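PDB 4RK6: glucose-resistance amylase regulator from Weissella paramesenteroides ATCC 33313, which binds glucose and probably acts as a DNA-binding transcriptional repressor of the LacI family. Local coordinates for residues 212-224 with 272-284. Residues are numbered along the deposited sequence; the frame is centred on the assembly and turned at random.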
loop_
_atom_site.group_PDB
_atom_site.type_symbol
_atom_site.label_atom_id
_atom_site.label_comp_id
_atom_site.label_asym_id
_atom_site.label_seq_id
_atom_site.Cartn_x
_atom_site.Cartn_y
_atom_site.Cartn_z
ATOM N N GLY A 212 17.084 -19.583 -10.875
ATOM C CA GLY A 212 17.180 -20.116 -12.234
ATOM C C GLY A 212 15.942 -20.810 -12.777
ATOM O O GLY A 212 16.047 -21.667 -13.660
ATOM N N LYS A 213 14.772 -20.446 -12.256
ATOM C CA LYS A 213 13.520 -21.033 -12.701
ATOM C C LYS A 213 12.589 -19.927 -13.149
ATOM O O LYS A 213 12.912 -18.747 -13.015
ATOM C CB LYS A 213 12.924 -21.884 -11.585
ATOM C CG LYS A 213 13.808 -23.104 -11.235
ATOM C CD LYS A 213 13.101 -24.166 -10.412
ATOM C CE LYS A 213 13.972 -25.410 -10.212
ATOM N NZ LYS A 213 14.129 -26.228 -11.447
ATOM N N THR A 214 11.454 -20.312 -13.727
ATOM C CA THR A 214 10.512 -19.356 -14.257
ATOM C C THR A 214 9.092 -19.810 -13.990
ATOM O O THR A 214 8.784 -20.985 -14.138
ATOM C CB THR A 214 10.703 -19.215 -15.782
ATOM O OG1 THR A 214 12.084 -18.924 -16.054
ATOM C CG2 THR A 214 9.830 -18.100 -16.349
ATOM N N VAL A 215 8.250 -18.860 -13.594
ATOM C CA VAL A 215 6.800 -19.070 -13.486
ATOM C C VAL A 215 6.215 -18.685 -14.828
ATOM O O VAL A 215 6.573 -17.618 -15.341
ATOM C CB VAL A 215 6.233 -18.139 -12.387
ATOM C CG1 VAL A 215 4.714 -18.148 -12.369
ATOM C CG2 VAL A 215 6.780 -18.520 -11.019
ATOM N N PRO A 216 5.332 -19.488 -15.425
ATOM C CA PRO A 216 4.699 -20.691 -14.833
ATOM C C PRO A 216 5.354 -22.042 -15.167
ATOM O O PRO A 216 4.913 -23.063 -14.649
ATOM C CB PRO A 216 3.303 -20.668 -15.441
ATOM C CG PRO A 216 3.513 -20.042 -16.780
ATOM C CD PRO A 216 4.554 -18.965 -16.564
ATOM N N GLU A 217 6.394 -22.038 -15.994
ATOM C CA GLU A 217 7.008 -23.294 -16.481
ATOM C C GLU A 217 7.335 -24.211 -15.314
ATOM O O GLU A 217 7.110 -25.414 -15.385
ATOM C CB GLU A 217 8.302 -23.009 -17.278
ATOM C CG GLU A 217 8.107 -22.468 -18.692
ATOM C CD GLU A 217 7.338 -21.155 -18.756
ATOM O OE1 GLU A 217 6.383 -21.082 -19.561
ATOM O OE2 GLU A 217 7.663 -20.199 -18.004
ATOM N N ASP A 218 7.886 -23.638 -14.241
ATOM C CA ASP A 218 8.382 -24.418 -13.108
ATOM C C ASP A 218 7.476 -24.398 -11.890
ATOM O O ASP A 218 7.744 -25.091 -10.917
ATOM C CB ASP A 218 9.775 -23.926 -12.733
ATOM C CG ASP A 218 10.770 -24.093 -13.875
ATOM O OD1 ASP A 218 10.830 -25.207 -14.440
ATOM O OD2 ASP A 218 11.471 -23.122 -14.223
ATOM N N LEU A 219 6.420 -23.591 -11.943
ATOM C CA LEU A 219 5.439 -23.452 -10.857
ATOM C C LEU A 219 4.322 -22.545 -11.323
ATOM O O LEU A 219 4.589 -21.406 -11.698
ATOM C CB LEU A 219 6.052 -22.835 -9.594
ATOM C CG LEU A 219 5.069 -22.629 -8.432
ATOM C CD1 LEU A 219 4.576 -23.956 -7.885
ATOM C CD2 LEU A 219 5.674 -21.765 -7.314
ATOM N N SER A 220 3.091 -23.051 -11.303
ATOM C CA SER A 220 1.909 -22.239 -11.553
ATOM C C SER A 220 1.451 -21.546 -10.263
ATOM O O SER A 220 1.584 -22.107 -9.175
ATOM C CB SER A 220 0.791 -23.125 -12.122
ATOM O OG SER A 220 1.075 -23.509 -13.470
ATOM N N ILE A 221 0.892 -20.334 -10.384
ATOM C CA ILE A 221 0.471 -19.584 -9.214
ATOM C C ILE A 221 -0.880 -18.947 -9.480
ATOM O O ILE A 221 -1.101 -18.386 -10.564
ATOM C CB ILE A 221 1.479 -18.463 -8.825
ATOM C CG1 ILE A 221 2.872 -19.010 -8.543
ATOM C CG2 ILE A 221 1.004 -17.679 -7.601
ATOM C CD1 ILE A 221 3.906 -17.898 -8.461
ATOM N N VAL A 222 -1.761 -19.031 -8.485
ATOM C CA VAL A 222 -2.979 -18.221 -8.439
ATOM C C VAL A 222 -3.004 -17.504 -7.096
ATOM O O VAL A 222 -2.770 -18.120 -6.052
ATOM C CB VAL A 222 -4.276 -19.039 -8.622
ATOM C CG1 VAL A 222 -5.491 -18.121 -8.521
ATOM C CG2 VAL A 222 -4.283 -19.781 -9.944
ATOM N N THR A 223 -3.270 -16.201 -7.104
ATOM C CA THR A 223 -3.372 -15.441 -5.849
ATOM C C THR A 223 -4.808 -15.070 -5.503
ATOM O O THR A 223 -5.689 -15.106 -6.356
ATOM C CB THR A 223 -2.563 -14.125 -5.840
ATOM O OG1 THR A 223 -3.263 -13.114 -6.575
ATOM C CG2 THR A 223 -1.195 -14.305 -6.398
ATOM N N ILE A 224 -5.010 -14.718 -4.246
ATOM C CA ILE A 224 -6.275 -14.174 -3.772
ATOM C C ILE A 224 -6.100 -12.710 -3.434
ATOM O O ILE A 224 -5.217 -12.359 -2.665
ATOM C CB ILE A 224 -6.782 -14.923 -2.537
ATOM C CG1 ILE A 224 -7.150 -16.339 -2.944
ATOM C CG2 ILE A 224 -7.982 -14.169 -1.944
ATOM C CD1 ILE A 224 -7.360 -17.286 -1.782
ATOM N N THR A 272 -17.050 -12.591 -6.532
ATOM C CA THR A 272 -15.668 -12.456 -7.000
ATOM C C THR A 272 -15.567 -13.054 -8.389
ATOM O O THR A 272 -16.526 -13.609 -8.936
ATOM C CB THR A 272 -14.665 -13.184 -6.080
ATOM O OG1 THR A 272 -14.864 -14.598 -6.142
ATOM C CG2 THR A 272 -14.806 -12.708 -4.676
ATOM N N GLU A 273 -14.382 -12.973 -8.958
ATOM C CA GLU A 273 -14.163 -13.516 -10.277
ATOM C C GLU A 273 -12.691 -13.882 -10.396
ATOM O O GLU A 273 -11.834 -13.215 -9.802
ATOM C CB GLU A 273 -14.509 -12.472 -11.318
ATOM C CG GLU A 273 -13.741 -11.159 -11.159
ATOM C CD GLU A 273 -14.375 -10.006 -11.932
ATOM O OE1 GLU A 273 -15.569 -10.117 -12.325
ATOM O OE2 GLU A 273 -13.662 -8.994 -12.157
ATOM N N LEU A 274 -12.447 -14.918 -11.170
ATOM C CA LEU A 274 -11.111 -15.438 -11.354
ATOM C C LEU A 274 -10.604 -14.835 -12.653
ATOM O O LEU A 274 -11.191 -15.043 -13.713
ATOM C CB LEU A 274 -11.162 -16.961 -11.381
ATOM C CG LEU A 274 -9.800 -17.636 -11.245
ATOM C CD1 LEU A 274 -9.966 -19.092 -10.814
ATOM C CD2 LEU A 274 -9.007 -17.562 -12.543
ATOM N N ILE A 275 -9.574 -14.000 -12.550
ATOM C CA ILE A 275 -8.995 -13.355 -13.688
ATOM C C ILE A 275 -7.761 -14.096 -14.136
ATOM O O ILE A 275 -6.752 -14.191 -13.416
ATOM C CB ILE A 275 -8.625 -11.897 -13.375
ATOM C CG1 ILE A 275 -9.857 -11.138 -12.903
ATOM C CG2 ILE A 275 -8.010 -11.244 -14.606
ATOM C CD1 ILE A 275 -9.582 -9.712 -12.527
ATOM N N GLN A 276 -7.841 -14.622 -15.344
ATOM C CA GLN A 276 -6.774 -15.429 -15.895
ATOM C C GLN A 276 -5.786 -14.520 -16.565
ATOM O O GLN A 276 -6.168 -13.727 -17.422
ATOM C CB GLN A 276 -7.396 -16.401 -16.889
ATOM C CG GLN A 276 -6.466 -17.330 -17.578
ATOM C CD GLN A 276 -7.147 -17.838 -18.798
ATOM O OE1 GLN A 276 -8.222 -18.437 -18.698
ATOM N NE2 GLN A 276 -6.581 -17.545 -19.961
ATOM N N ARG A 277 -4.533 -14.606 -16.123
ATOM C CA ARG A 277 -3.442 -13.826 -16.698
ATOM C C ARG A 277 -2.348 -14.796 -17.164
ATOM O O ARG A 277 -2.640 -15.657 -17.961
ATOM C CB ARG A 277 -2.955 -12.761 -15.718
ATOM C CG ARG A 277 -4.065 -11.808 -15.301
ATOM C CD ARG A 277 -3.513 -10.462 -14.916
ATOM N NE ARG A 277 -4.542 -9.481 -14.589
ATOM C CZ ARG A 277 -4.836 -9.083 -13.365
ATOM N NH1 ARG A 277 -4.229 -9.617 -12.317
ATOM N NH2 ARG A 277 -5.750 -8.143 -13.195
ATOM N N ASP A 278 -1.117 -14.678 -16.674
ATOM C CA ASP A 278 0.035 -15.348 -17.292
ATOM C C ASP A 278 0.804 -16.311 -16.386
ATOM O O ASP A 278 1.868 -16.795 -16.753
ATOM C CB ASP A 278 0.986 -14.283 -17.860
ATOM C CG ASP A 278 0.342 -13.466 -18.961
ATOM O OD1 ASP A 278 -0.380 -14.045 -19.789
ATOM O OD2 ASP A 278 0.548 -12.247 -19.004
ATOM N N SER A 279 0.245 -16.649 -15.235
ATOM C CA SER A 279 0.992 -17.413 -14.242
ATOM C C SER A 279 0.540 -18.854 -14.048
ATOM O O SER A 279 0.946 -19.484 -13.073
ATOM C CB SER A 279 0.983 -16.676 -12.889
ATOM O OG SER A 279 -0.315 -16.605 -12.338
ATOM N N VAL A 280 -0.279 -19.384 -14.970
ATOM C CA VAL A 280 -0.705 -20.782 -14.883
ATOM C C VAL A 280 -0.459 -21.534 -16.184
ATOM O O VAL A 280 -0.821 -21.074 -17.253
ATOM C CB VAL A 280 -2.207 -20.897 -14.502
ATOM C CG1 VAL A 280 -2.617 -22.353 -14.415
ATOM C CG2 VAL A 280 -2.460 -20.186 -13.167
ATOM N N LEU A 281 0.115 -22.719 -16.059
ATOM C CA LEU A 281 0.389 -23.603 -17.192
ATOM C C LEU A 281 -0.612 -24.760 -17.184
ATOM O O LEU A 281 -0.938 -25.302 -16.124
ATOM C CB LEU A 281 1.810 -24.153 -17.052
ATOM C CG LEU A 281 2.465 -24.766 -18.296
ATOM C CD1 LEU A 281 2.848 -23.672 -19.277
ATOM C CD2 LEU A 281 3.686 -25.600 -17.908
ATOM N N ASN A 282 -1.109 -25.111 -18.365
ATOM C CA ASN A 282 -1.888 -26.332 -18.544
ATOM C C ASN A 282 -0.923 -27.518 -18.682
ATOM O O ASN A 282 -0.099 -27.543 -19.602
ATOM C CB ASN A 282 -2.774 -26.216 -19.784
ATOM C CG ASN A 282 -3.687 -27.424 -19.965
ATOM O OD1 ASN A 282 -3.242 -28.486 -20.342
ATOM N ND2 ASN A 282 -4.961 -27.262 -19.661
ATOM N N LEU A 283 -1.039 -28.490 -17.785
ATOM C CA LEU A 283 -0.189 -29.694 -17.823
ATOM C C LEU A 283 -0.726 -30.856 -18.666
ATOM O O LEU A 283 -0.021 -31.856 -18.838
ATOM C CB LEU A 283 0.036 -30.213 -16.425
ATOM C CG LEU A 283 0.580 -29.242 -15.396
ATOM C CD1 LEU A 283 0.782 -30.016 -14.105
ATOM C CD2 LEU A 283 1.861 -28.586 -15.884
ATOM N N ASN A 284 -1.960 -30.747 -19.161
ATOM C CA ASN A 284 -2.612 -31.850 -19.910
ATOM C C ASN A 284 -2.103 -32.047 -21.351
ATOM O O ASN A 284 -1.714 -31.095 -22.027
ATOM C CB ASN A 284 -4.144 -31.664 -19.909
ATOM C CG ASN A 284 -4.763 -31.888 -18.543
ATOM O OD1 ASN A 284 -4.352 -32.789 -17.804
ATOM N ND2 ASN A 284 -5.763 -31.065 -18.191
#
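Three hydrogen bonds join Ser279 and Leu281 to the start of strand 220-223. Ser279 holds both backbone polar atoms of Ile221, its N and its O: the carbonyl O of Ser279 accepts from Ile221 N at 2.8 Å, with a nearly straight N-H...O angle of 164°, while Ser279 OG donates to Ile221 O at 2.6 Å. The hydroxyl reaches that carbonyl because chi1 of 66° sets OG between the backbone N and the carbonyl carbon. The same OG also bonds to Thr238 N, tying in the neighbouring strand 238-241. In the third bond Leu281 N donates to Ser220 OG, 2.9 Å away, at 173°; the acceptor here is a side-chain hydroxyl. A CA-H...O contact from Ser220 CA to Ser279 O (3.3 Å) gives that carbonyl a second, weaker partner.

Van der Waals contacts flank the polar links. Pro216, preceded by a cis peptide, sets CB, CG and CD of its ring against the backbone of 278-279; CB lies 3.5 Å from Ser279 O and CD rests against Asp278 O. Two apolar pairs add to this: Leu281 packs its CB near Pro216 CB, and beyond Ser220 the CG2 methyls of Val222 and Val280 meet at 3.7 Å, their side chains crossing at a slant. Ile117 of helix 110-123 also touches Val222.

Ile221 N and O are thus both used by the tail, whereas Ser220 and Val222 pair through their backbones with residues 191-195. Such docking of the C-terminal tail after the last strand fits the C-terminal subdomain of a LacI-type, periplasmic-binding-protein-like fold, whose strand 220-223 leads to Ile224 in the glucose pocket.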